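Local coordinates for protein alpha-Amylase (Thermotoga maritima, PDB 2B5D) that is of the glycosyl hydrolase family 57 type, a carbohydrate-active protein with a largely parallel beta sheet wrapped by helices and a helical C-terminal part, at residues S66-D69 with L70-K73; L114-F117 with R118-G122; L505-Y508 with E509-A513. All coordinates share one frame; numbering follows the deposited sequence.

Contact 1: S66-D69 with L70-K73; sequences SSRD and LQEK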
# COMPACT_ATOMS: atom_id res chain seq x y z
N SER A 66 -34.19 9.22 -3.76
CA SER A 66 -35.05 10.34 -3.42
C SER A 66 -34.25 11.63 -3.19
O SER A 66 -34.82 12.72 -3.27
CB SER A 66 -35.88 10.02 -2.19
OG SER A 66 -35.07 10.02 -1.04
N SER A 67 -32.95 11.51 -2.88
CA SER A 67 -32.10 12.68 -2.64
C SER A 67 -31.98 13.57 -3.86
O SER A 67 -31.33 13.18 -4.84
CB SER A 67 -30.70 12.27 -2.21
OG SER A 67 -29.79 13.33 -2.50
N ARG A 68 -32.57 14.76 -3.82
CA ARG A 68 -32.64 15.57 -5.05
C ARG A 68 -31.34 16.27 -5.50
O ARG A 68 -31.32 16.93 -6.53
CB ARG A 68 -33.88 16.49 -5.12
CG ARG A 68 -34.04 17.54 -4.04
CD ARG A 68 -34.95 18.69 -4.55
NE ARG A 68 -35.79 18.29 -5.69
CZ ARG A 68 -36.97 17.66 -5.61
NH1 ARG A 68 -37.48 17.34 -4.42
NH2 ARG A 68 -37.63 17.35 -6.73
N ASP A 69 -30.26 16.07 -4.75
CA ASP A 69 -28.92 16.41 -5.23
C ASP A 69 -28.31 15.30 -6.10
O ASP A 69 -27.60 15.59 -7.07
CB ASP A 69 -28.02 16.78 -4.07
CG ASP A 69 -28.69 17.78 -3.12
OD1 ASP A 69 -28.29 18.97 -3.11
OD2 ASP A 69 -29.65 17.37 -2.40
N LEU A 70 -28.61 14.04 -5.77
CA LEU A 70 -28.22 12.90 -6.61
C LEU A 70 -28.98 12.89 -7.93
O LEU A 70 -28.42 12.59 -8.98
CB LEU A 70 -28.39 11.57 -5.86
CG LEU A 70 -27.22 10.83 -5.16
CD1 LEU A 70 -25.86 11.57 -5.14
CD2 LEU A 70 -27.61 10.38 -3.73
N GLN A 71 -30.25 13.27 -7.89
CA GLN A 71 -31.05 13.34 -9.11
C GLN A 71 -30.49 14.39 -10.09
O GLN A 71 -30.43 14.14 -11.31
CB GLN A 71 -32.51 13.66 -8.77
CG GLN A 71 -33.10 12.80 -7.66
CD GLN A 71 -34.50 13.22 -7.25
OE1 GLN A 71 -35.20 12.48 -6.54
NE2 GLN A 71 -34.92 14.41 -7.69
N GLU A 72 -30.07 15.54 -9.55
CA GLU A 72 -29.40 16.60 -10.32
C GLU A 72 -28.07 16.13 -10.92
O GLU A 72 -27.84 16.30 -12.12
CB GLU A 72 -29.22 17.86 -9.45
CG GLU A 72 -30.51 18.69 -9.35
CD GLU A 72 -30.49 19.79 -8.29
OE1 GLU A 72 -31.57 20.39 -8.07
OE2 GLU A 72 -29.42 20.08 -7.67
N LYS A 73 -27.22 15.52 -10.09
CA LYS A 73 -25.99 14.88 -10.57
C LYS A 73 -26.22 13.78 -11.62
O LYS A 73 -25.43 13.65 -12.55
CB LYS A 73 -25.15 14.36 -9.39
CG LYS A 73 -24.42 15.45 -8.64
CD LYS A 73 -24.30 15.16 -7.13
CE LYS A 73 -24.08 16.45 -6.28
NZ LYS A 73 -24.88 17.66 -6.74

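Contact 2: L114-F117 with R118-G122; sequences LNVF and RSYDG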
# COMPACT_ATOMS: atom_id res chain seq x y z
N LEU A 114 -33.10 9.02 -19.88
CA LEU A 114 -33.11 10.34 -19.21
C LEU A 114 -34.49 10.97 -19.27
O LEU A 114 -34.88 11.71 -18.36
CB LEU A 114 -32.10 11.28 -19.86
CG LEU A 114 -31.30 12.29 -19.03
CD1 LEU A 114 -30.76 13.38 -19.96
CD2 LEU A 114 -32.06 12.91 -17.86
N ASN A 115 -35.21 10.65 -20.34
CA ASN A 115 -36.59 11.06 -20.56
C ASN A 115 -37.59 10.41 -19.62
O ASN A 115 -38.54 11.07 -19.19
CB ASN A 115 -37.01 10.70 -21.97
CG ASN A 115 -37.76 11.81 -22.63
OD1 ASN A 115 -37.15 12.71 -23.22
ND2 ASN A 115 -39.09 11.78 -22.53
N VAL A 116 -37.39 9.13 -19.32
CA VAL A 116 -38.19 8.45 -18.29
C VAL A 116 -37.90 9.09 -16.94
O VAL A 116 -38.82 9.35 -16.17
CB VAL A 116 -37.92 6.93 -18.24
CG1 VAL A 116 -38.49 6.29 -16.97
CG2 VAL A 116 -38.48 6.24 -19.49
N PHE A 117 -36.63 9.35 -16.66
CA PHE A 117 -36.21 9.98 -15.43
C PHE A 117 -36.90 11.33 -15.24
O PHE A 117 -37.27 11.69 -14.12
CB PHE A 117 -34.70 10.15 -15.44
CG PHE A 117 -34.13 10.65 -14.16
CD1 PHE A 117 -33.81 11.99 -14.00
CD2 PHE A 117 -33.87 9.78 -13.11
CE1 PHE A 117 -33.25 12.46 -12.82
CE2 PHE A 117 -33.32 10.24 -11.92
CZ PHE A 117 -33.01 11.58 -11.78
N ARG A 118 -37.08 12.05 -16.35
CA ARG A 118 -37.75 13.34 -16.36
C ARG A 118 -39.26 13.19 -16.20
O ARG A 118 -39.85 13.93 -15.43
CB ARG A 118 -37.40 14.14 -17.63
CG ARG A 118 -35.95 14.62 -17.66
CD ARG A 118 -35.72 15.65 -18.76
NE ARG A 118 -34.31 15.80 -19.12
CZ ARG A 118 -33.38 16.39 -18.36
NH1 ARG A 118 -32.13 16.48 -18.78
NH2 ARG A 118 -33.72 16.88 -17.18
N SER A 119 -39.88 12.22 -16.89
CA SER A 119 -41.29 11.84 -16.65
C SER A 119 -41.69 11.80 -15.17
O SER A 119 -42.87 12.00 -14.85
CB SER A 119 -41.59 10.46 -17.22
OG SER A 119 -41.06 10.31 -18.51
N TYR A 120 -40.73 11.50 -14.30
CA TYR A 120 -40.99 11.29 -12.89
C TYR A 120 -40.38 12.38 -12.02
O TYR A 120 -40.14 12.16 -10.82
CB TYR A 120 -40.43 9.93 -12.46
CG TYR A 120 -41.21 8.75 -12.97
CD1 TYR A 120 -40.67 7.90 -13.94
CD2 TYR A 120 -42.49 8.49 -12.50
CE1 TYR A 120 -41.39 6.81 -14.40
CE2 TYR A 120 -43.22 7.41 -12.97
CZ TYR A 120 -42.67 6.57 -13.92
OH TYR A 120 -43.39 5.49 -14.38
N ASP A 121 -40.12 13.53 -12.65
CA ASP A 121 -39.41 14.66 -12.03
C ASP A 121 -38.16 14.16 -11.31
O ASP A 121 -37.77 14.70 -10.26
CB ASP A 121 -40.32 15.45 -11.06
CG ASP A 121 -39.80 16.87 -10.78
OD1 ASP A 121 -39.84 17.32 -9.60
OD2 ASP A 121 -39.32 17.53 -11.74
N GLY A 122 -37.56 13.12 -11.89
CA GLY A 122 -36.34 12.54 -11.36
C GLY A 122 -36.44 11.74 -10.07
O GLY A 122 -35.41 11.44 -9.46

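Contact 3: L505-Y508 with E509-A513; sequences LRYY and EWTDA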
# COMPACT_ATOMS: atom_id res chain seq x y z
N LEU A 505 -21.12 18.71 13.89
CA LEU A 505 -22.42 18.02 13.85
C LEU A 505 -23.18 18.31 12.57
O LEU A 505 -23.73 17.41 11.95
CB LEU A 505 -23.29 18.35 15.07
CG LEU A 505 -24.74 17.82 15.04
CD1 LEU A 505 -24.83 16.28 15.09
CD2 LEU A 505 -25.52 18.43 16.19
N ARG A 506 -23.20 19.56 12.15
CA ARG A 506 -23.87 19.91 10.90
C ARG A 506 -23.14 19.32 9.71
O ARG A 506 -23.72 19.13 8.64
CB ARG A 506 -23.90 21.42 10.73
CG ARG A 506 -24.84 22.16 11.62
CD ARG A 506 -25.28 23.45 10.91
NE ARG A 506 -24.14 24.33 10.65
CZ ARG A 506 -23.57 25.12 11.57
NH1 ARG A 506 -22.53 25.87 11.21
NH2 ARG A 506 -24.04 25.16 12.83
N TYR A 507 -21.84 19.10 9.87
CA TYR A 507 -21.07 18.58 8.76
C TYR A 507 -21.55 17.13 8.59
O TYR A 507 -22.08 16.78 7.54
CB TYR A 507 -19.54 18.70 8.98
CG TYR A 507 -18.79 17.80 8.04
CD1 TYR A 507 -18.96 17.93 6.66
CD2 TYR A 507 -17.95 16.79 8.51
CE1 TYR A 507 -18.34 17.07 5.76
CE2 TYR A 507 -17.32 15.92 7.62
CZ TYR A 507 -17.52 16.06 6.25
OH TYR A 507 -16.90 15.25 5.35
N TYR A 508 -21.43 16.34 9.65
CA TYR A 508 -22.00 14.99 9.74
C TYR A 508 -23.47 14.85 9.30
O TYR A 508 -23.81 13.93 8.54
CB TYR A 508 -21.87 14.49 11.18
CG TYR A 508 -20.46 14.27 11.64
CD1 TYR A 508 -20.22 13.89 12.94
CD2 TYR A 508 -19.36 14.46 10.79
CE1 TYR A 508 -18.95 13.65 13.40
CE2 TYR A 508 -18.03 14.23 11.25
CZ TYR A 508 -17.85 13.84 12.58
OH TYR A 508 -16.59 13.58 13.12
N GLU A 509 -24.35 15.76 9.74
CA GLU A 509 -25.75 15.73 9.29
C GLU A 509 -25.88 15.84 7.78
O GLU A 509 -26.84 15.35 7.18
CB GLU A 509 -26.60 16.80 9.98
CG GLU A 509 -26.93 16.49 11.41
CD GLU A 509 -27.52 17.69 12.16
OE1 GLU A 509 -27.16 18.84 11.80
OE2 GLU A 509 -28.35 17.50 13.11
N TRP A 510 -24.91 16.49 7.18
CA TRP A 510 -24.95 16.83 5.75
C TRP A 510 -24.39 15.70 4.92
O TRP A 510 -24.95 15.37 3.90
CB TRP A 510 -24.09 18.09 5.52
CG TRP A 510 -23.82 18.48 4.10
CD1 TRP A 510 -24.73 18.82 3.15
CD2 TRP A 510 -22.53 18.64 3.49
NE1 TRP A 510 -24.10 19.17 1.98
CE2 TRP A 510 -22.74 19.08 2.17
CE3 TRP A 510 -21.20 18.46 3.96
CZ2 TRP A 510 -21.67 19.35 1.28
CZ3 TRP A 510 -20.15 18.70 3.08
CH2 TRP A 510 -20.39 19.14 1.75
N THR A 511 -23.25 15.16 5.34
CA THR A 511 -22.61 14.15 4.55
C THR A 511 -23.27 12.76 4.74
O THR A 511 -23.44 11.97 3.77
CB THR A 511 -21.05 14.12 4.74
OG1 THR A 511 -20.50 13.21 3.79
CG2 THR A 511 -20.64 13.69 6.12
N ASP A 512 -23.63 12.49 5.99
CA ASP A 512 -24.30 11.26 6.38
C ASP A 512 -25.75 11.59 6.70
O ASP A 512 -26.13 11.58 7.84
CB ASP A 512 -23.62 10.68 7.61
CG ASP A 512 -22.21 10.17 7.32
OD1 ASP A 512 -21.87 9.98 6.12
OD2 ASP A 512 -21.46 9.92 8.29
N ALA A 513 -26.53 11.88 5.66
CA ALA A 513 -27.90 12.42 5.78
C ALA A 513 -29.05 11.37 5.70
O ALA A 513 -30.23 11.74 5.74
CB ALA A 513 -28.10 13.51 4.71

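Contact 1: S66-D69 with L70-K73
The backbone carbonyl oxygen of Ser-67 receives two amide N-H groups from the turn that follows it. Gln-71 N makes the straighter bond, 3.2 Å to Ser-67 O with an N-H...O angle of 157°, and it arrives in the carbonyl plane; Leu-70 N is a little closer to the same oxygen at 3.0 Å, but its bond is bent and weak. Both belong to the first, weakly bonded turn of the helix. Two residues on, Asp-69 O accepts Lys-73 N at 3.0 Å in a nearly linear bond. Bends at chi2 and chi4 fold the Lys-73 side chain back along this carbonyl, with CD 3.3 Å from Asp-69 O and NZ adding a long, weak bond to the oxygen. Glu-72 lays its CG over the preceding turn, 3.4 Å from Arg-68 O. On the other flank the extended Gln-71 side chain runs back past the CA and CB of Arg-68, its CG 3.4 Å from Ser-67 O. The Arg-68 chain turns over at chi3 (20°), and the amide end of Gln-71 lies over one face of its guanidinium, the two planes 76° apart. Leu-70 sets CD2 against Ser-67 CB at 3.9 Å. This is the N-terminal turn of helix 68-91, just after helix 59-66, whose Met-62 carbonyl takes the hydroxyl of Ser-66. Leu-70 and Lys-73 lean on helix 27-47 through Leu-30 and Phe-31, while Gln-71 faces the loop at Asn-123.

Contact 2: L114-F117 with R118-G122
Helix 97-119 ends here in a Schellman motif with Asp-121 as its C-prime residue: Phe-117 O accepts Gly-122 N at 2.7 Å, and Asp-121 N bonds to Arg-118 O inside that loop. Asp-121 and Gly-122 both have positive phi, and with them the chain turns out of the helix. Just upstream the regular pattern still holds, Arg-118 N bonding to Leu-114 O and Ser-119 N to Asn-115 O, whereas the amide of Tyr-120 finds only weak bonds to Val-116 O and Phe-117 O. Asn-115 O also takes the hydroxyl of Ser-119, OG lying 2.7 Å away, so one carbonyl is gripped by backbone and side chain of the same residue from opposite faces of its plane. With CG opposite its own carbonyl carbon (chi1 -69°) and an extended chain beyond, Arg-118 doubles back over the preceding turn. Its CG comes 3.2 Å from Leu-114 O, and Leu-114 CD2 sits over one face of the guanidinium, 3.8 Å from CZ. Beyond this apolar support the charged end is held by salt bridges to Glu-75 and Glu-79 of helix 68-91. Val-116 and Tyr-120 run side by side in the same direction, CG1 reaching the ring edge in plane at 3.9 Å from CE1; the phenol OH goes on to Lys-130. The Phe-117 ring, which also meets Tyr-74, is roofed by Gly-122 in a CH-pi contact: Gly-122 CA stands 3.5 Å from the ring centroid, 16° off the normal, displaced toward the CE1 rim.

Contact 3: L505-Y508 with E509-A513
Tyr-507 carries Thr-511 over one face of its ring, one helical turn on, while Trp-510 meets its rim. The methyl CG2 of Thr-511 makes a CH-pi contact, 4.2 Å from the Tyr-507 ring centroid and displaced toward the hydroxyl side, where CZ is its nearest ring atom. Trp-510 comes rim to rim: its CE3 is 3.5 Å from Tyr-507 CD1, the planes stand 53° apart, and neither ring lies over the other. Both aromatics have CG trans to the backbone nitrogen (chi1 163° and 171°), which sends them out from the same flank of the helix. Tyr-507 O accepts two amides: Thr-511 N at 3.0 Å, while Trp-510 N, at 2.9 Å, sits well above the carbonyl plane. Glu-509 folds back over Leu-505, CG 3.4 Å from Leu-505 O, and its carboxylate continues to Arg-447. Asp-512 N closes the last turn on Tyr-508 O at 2.9 Å. Helix 502-511 lies against helix 443-458, where Leu-505 touches Leu-444 and Val-448, and against helix 473-496, whose Arg-487 pairs with Asp-512. Glu-20 from an N-terminal loop takes the hydroxyls of Tyr-507 and Thr-511, and the aromatic flank faces the second subunit, where Tyr-507 stacks on Tyr-507 of that subunit.

Along the chain the three contacts come in series. Contact 1 starts helix 68-91 and contact 2 ends helix 97-119, the next helix, so the start of one lies beside the end of the other, about 12 Å between centres. They touch directly: the backbone carbonyl of Gln-71 packs against the Phe-117 ring, and the Arg-68 guanidinium lies at long, weak range from the Asp-121 carboxylate. Both lie within the glycosyl hydrolase family 57 domain. Contact 3 closes helix 502-511 in the helical C-terminal region, about 16 Å from contact 1, without touching it, and about 28 Å from contact 2, centre to centre. Helix ends are thus paired in the N-terminal region, while the end of helix 502-511, with its aromatic rings, faces the second subunit.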